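Local coordinates for protein acyl-CoA thioesterase II (Mycobacterium avium subsp. paratuberculosis, PDB 4R9Z) that probably hydrolyses fatty acyl-CoA thioesters to free fatty acid and coenzyme A, as other type II acyl-CoA thioesterases do, at residues Ser61-Phe66 with Asp221-Phe226. Sequence-based numbering, arbitrary orientation.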
ATOM      1  N   SER B  61      -9.078   2.405  -3.437  1.00 23.41           N
ATOM      2  CA  SER B  61      -7.661   2.113  -3.228  1.00 20.65           C
ATOM      3  C   SER B  61      -7.112   1.183  -4.301  1.00 20.62           C
ATOM      4  O   SER B  61      -7.857   0.460  -4.956  1.00 28.88           O
ATOM      5  CB  SER B  61      -7.416   1.512  -1.836  1.00 17.20           C
ATOM      6  OG  SER B  61      -8.068   0.271  -1.670  1.00 25.55           O
ATOM      7  N   VAL B  62      -5.792   1.192  -4.455  1.00 20.33           N
ATOM      8  CA  VAL B  62      -5.124   0.365  -5.449  1.00 22.53           C
ATOM      9  C   VAL B  62      -3.655   0.158  -5.064  1.00 23.63           C
ATOM     10  O   VAL B  62      -2.969   1.084  -4.632  1.00 28.99           O
ATOM     11  CB  VAL B  62      -5.220   0.992  -6.876  1.00 25.37           C
ATOM     12  CG1 VAL B  62      -4.688   2.416  -6.887  1.00 19.29           C
ATOM     13  CG2 VAL B  62      -4.481   0.139  -7.901  1.00 21.12           C
ATOM     14  N   HIS B  63      -3.184  -1.073  -5.212  1.00 21.92           N
ATOM     15  CA  HIS B  63      -1.809  -1.411  -4.886  1.00 18.87           C
ATOM     16  C   HIS B  63      -1.153  -2.038  -6.098  1.00 23.92           C
ATOM     17  O   HIS B  63      -1.641  -3.034  -6.621  1.00 31.07           O
ATOM     18  CB  HIS B  63      -1.767  -2.357  -3.689  1.00 19.42           C
ATOM     19  CG  HIS B  63      -2.449  -1.810  -2.474  1.00 23.13           C
ATOM     20  ND1 HIS B  63      -1.803  -1.013  -1.555  1.00 20.21           N
ATOM     21  CD2 HIS B  63      -3.726  -1.924  -2.041  1.00 27.52           C
ATOM     22  CE1 HIS B  63      -2.650  -0.670  -0.600  1.00 23.59           C
ATOM     23  NE2 HIS B  63      -3.823  -1.211  -0.872  1.00 25.72           N
ATOM     24  N   THR B  64      -0.050  -1.450  -6.548  1.00 20.48           N
ATOM     25  CA  THR B  64       0.583  -1.886  -7.782  1.00 18.70           C
ATOM     26  C   THR B  64       2.049  -2.245  -7.571  1.00 29.48           C
ATOM     27  O   THR B  64       2.800  -1.462  -7.003  1.00 27.03           O
ATOM     28  CB  THR B  64       0.486  -0.791  -8.859  1.00 21.18           C
ATOM     29  OG1 THR B  64      -0.864  -0.316  -8.954  1.00 29.67           O
ATOM     30  CG2 THR B  64       0.932  -1.325 -10.200  1.00 25.11           C
ATOM     31  N   TYR B  65       2.452  -3.427  -8.032  1.00 24.99           N
ATOM     32  CA  TYR B  65       3.862  -3.808  -8.048  1.00 24.52           C
ATOM     33  C   TYR B  65       4.418  -3.691  -9.452  1.00 27.60           C
ATOM     34  O   TYR B  65       3.848  -4.235 -10.383  1.00 29.81           O
ATOM     35  CB  TYR B  65       4.066  -5.246  -7.547  1.00 21.32           C
ATOM     36  CG  TYR B  65       4.370  -5.345  -6.073  1.00 23.51           C
ATOM     37  CD1 TYR B  65       5.543  -4.821  -5.554  1.00 24.60           C
ATOM     38  CD2 TYR B  65       3.483  -5.953  -5.203  1.00 23.11           C
ATOM     39  CE1 TYR B  65       5.818  -4.899  -4.208  1.00 29.79           C
ATOM     40  CE2 TYR B  65       3.753  -6.037  -3.853  1.00 25.48           C
ATOM     41  CZ  TYR B  65       4.920  -5.511  -3.361  1.00 24.03           C
ATOM     42  OH  TYR B  65       5.189  -5.594  -2.018  1.00 21.37           O
ATOM     43  N   PHE B  66       5.545  -3.010  -9.603  1.00 22.83           N
ATOM     44  CA  PHE B  66       6.201  -2.960 -10.895  1.00 24.94           C
ATOM     45  C   PHE B  66       7.319  -3.975 -10.871  1.00 26.13           C
ATOM     46  O   PHE B  66       8.275  -3.842 -10.107  1.00 26.31           O
ATOM     47  CB  PHE B  66       6.720  -1.561 -11.195  1.00 20.96           C
ATOM     48  CG  PHE B  66       5.688  -0.502 -11.019  1.00 16.59           C
ATOM     49  CD1 PHE B  66       4.627  -0.404 -11.906  1.00 23.62           C
ATOM     50  CD2 PHE B  66       5.762   0.388  -9.959  1.00 21.84           C
ATOM     51  CE1 PHE B  66       3.656   0.566 -11.744  1.00 20.78           C
ATOM     52  CE2 PHE B  66       4.799   1.367  -9.788  1.00 23.64           C
ATOM     53  CZ  PHE B  66       3.742   1.459 -10.685  1.00 24.72           C
ATOM     54  N   ASP B 221       6.906  -0.459  -6.152  1.00 26.65           N
ATOM     55  CA  ASP B 221       5.465  -0.492  -5.951  1.00 28.03           C
ATOM     56  C   ASP B 221       4.864   0.888  -5.699  1.00 26.82           C
ATOM     57  O   ASP B 221       5.555   1.828  -5.313  1.00 30.24           O
ATOM     58  CB  ASP B 221       5.093  -1.468  -4.818  1.00 32.63           C
ATOM     59  CG  ASP B 221       5.803  -1.179  -3.506  1.00 35.39           C
ATOM     60  OD1 ASP B 221       6.989  -1.554  -3.371  1.00 39.47           O
ATOM     61  OD2 ASP B 221       5.160  -0.623  -2.590  1.00 39.35           O
ATOM     62  N   HIS B 222       3.562   0.989  -5.952  1.00 31.90           N
ATOM     63  CA  HIS B 222       2.815   2.229  -5.802  1.00 24.10           C
ATOM     64  C   HIS B 222       1.469   1.935  -5.156  1.00 21.31           C
ATOM     65  O   HIS B 222       0.771   1.008  -5.560  1.00 27.63           O
ATOM     66  CB  HIS B 222       2.612   2.898  -7.162  1.00 38.97           C
ATOM     67  CG  HIS B 222       1.971   4.248  -7.088  1.00 34.57           C
ATOM     68  ND1 HIS B 222       2.642   5.366  -6.642  1.00 35.97           N
ATOM     69  CD2 HIS B 222       0.718   4.659  -7.396  1.00 28.37           C
ATOM     70  CE1 HIS B 222       1.835   6.408  -6.688  1.00 38.86           C
ATOM     71  NE2 HIS B 222       0.661   6.008  -7.144  1.00 39.29           N
ATOM     72  N   SER B 223       1.093   2.748  -4.180  1.00 25.68           N
ATOM     73  CA  SER B 223      -0.145   2.545  -3.442  1.00 19.97           C
ATOM     74  C   SER B 223      -0.906   3.854  -3.334  1.00 32.78           C
ATOM     75  O   SER B 223      -0.316   4.885  -3.004  1.00 35.40           O
ATOM     76  CB  SER B 223       0.137   2.005  -2.037  1.00 20.52           C
ATOM     77  OG  SER B 223       0.441   0.625  -2.039  1.00 24.32           O
ATOM     78  N   VAL B 224      -2.201   3.822  -3.643  1.00 26.03           N
ATOM     79  CA  VAL B 224      -3.041   5.016  -3.550  1.00 23.75           C
ATOM     80  C   VAL B 224      -4.333   4.732  -2.797  1.00 29.66           C
ATOM     81  O   VAL B 224      -5.036   3.776  -3.104  1.00 30.68           O
ATOM     82  CB  VAL B 224      -3.402   5.574  -4.930  1.00 21.05           C
ATOM     83  CG1 VAL B 224      -4.187   6.864  -4.781  1.00 28.69           C
ATOM     84  CG2 VAL B 224      -2.160   5.810  -5.749  1.00 27.05           C
ATOM     85  N   TRP B 225      -4.662   5.585  -1.836  1.00 30.69           N
ATOM     86  CA  TRP B 225      -5.956   5.518  -1.173  1.00 27.59           C
ATOM     87  C   TRP B 225      -6.751   6.777  -1.498  1.00 32.85           C
ATOM     88  O   TRP B 225      -6.323   7.891  -1.195  1.00 32.37           O
ATOM     89  CB  TRP B 225      -5.783   5.358   0.341  1.00 26.37           C
ATOM     90  CG  TRP B 225      -5.031   4.125   0.726  1.00 27.03           C
ATOM     91  CD1 TRP B 225      -5.561   2.919   1.083  1.00 32.63           C
ATOM     92  CD2 TRP B 225      -3.608   3.968   0.776  1.00 26.68           C
ATOM     93  NE1 TRP B 225      -4.555   2.023   1.361  1.00 27.68           N
ATOM     94  CE2 TRP B 225      -3.348   2.644   1.178  1.00 20.13           C
ATOM     95  CE3 TRP B 225      -2.528   4.820   0.524  1.00 27.75           C
ATOM     96  CZ2 TRP B 225      -2.059   2.153   1.335  1.00 18.16           C
ATOM     97  CZ3 TRP B 225      -1.249   4.329   0.681  1.00 24.28           C
ATOM     98  CH2 TRP B 225      -1.026   3.006   1.082  1.00 19.23           C
ATOM     99  N   PHE B 226      -7.901   6.616  -2.113  1.00 33.80           N
ATOM    100  CA  PHE B 226      -8.698   7.729  -2.543  1.00 30.16           C
ATOM    101  C   PHE B 226      -9.602   8.227  -1.465  1.00 30.59           C
ATOM    102  O   PHE B 226     -10.126   7.473  -0.711  1.00 34.29           O
ATOM    103  CB  PHE B 226      -9.497   7.366  -3.763  1.00 23.43           C
ATOM    104  CG  PHE B 226      -8.666   7.049  -4.950  1.00 29.78           C
ATOM    105  CD1 PHE B 226      -8.168   8.032  -5.753  1.00 21.35           C
ATOM    106  CD2 PHE B 226      -8.389   5.756  -5.269  1.00 32.32           C
ATOM    107  CE1 PHE B 226      -7.421   7.727  -6.836  1.00 21.62           C
ATOM    108  CE2 PHE B 226      -7.632   5.445  -6.354  1.00 25.64           C
ATOM    109  CZ  PHE B 226      -7.155   6.439  -7.142  1.00 23.34           C
TER
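Val62 and Val224, like Thr64 and His222, form hydrogen-bonded antiparallel pairs where strands 58-66 and 218-226 lie side by side in the interior of the protein. Four backbone bonds join the segments, two per pair. In one, Val62 N donates to Val224 O at 3.0 Å; in another, His222 N donates to Thr64 O at 2.8 Å. The three other pairs, Ser61-Trp225, His63-Ser223 and Tyr65-Asp221, are non-hydrogen-bonded, and their side chains lie on the face opposite the valines. There His63 chi1 of -57° sets CG beside the backbone N, and the ring comes across to strand 218-226. Its edge meets Ser223, with His63 ND1 2.8 Å from Ser223 OG in a hydrogen bond whose donor may be either atom. His63 CE1 reaches Trp225 CZ2 at 3.5 Å. The His63 ring and the five-membered ring of Trp225 are oblique, with planes at 75°. The strands come from two sequence regions, each of the HotDog clan, and their pairing joins the halves of the double hot-dog fold. The valine face is turned to helices 39-52 and 188-201, with Val62 on Leu47 and Val224 on Ser199. On that face Val62 CG1 packs on Val224 CB at 3.9 Å, and Phe66 CE2 lies 3.7 Å from His222 CB, these two side chains pointing the same way. The His63 face meets the second subunit. At the Tyr65 end of this face, the ring runs alongside Asp221, with Tyr65 CD1 3.5 Å from Asp221 CB. Tyr65 OH bonds to Ser61 OG of the second subunit, while Asp221 OD2 accepts from Trp225 NE1 of that subunit and also bonds to its His63 NE2.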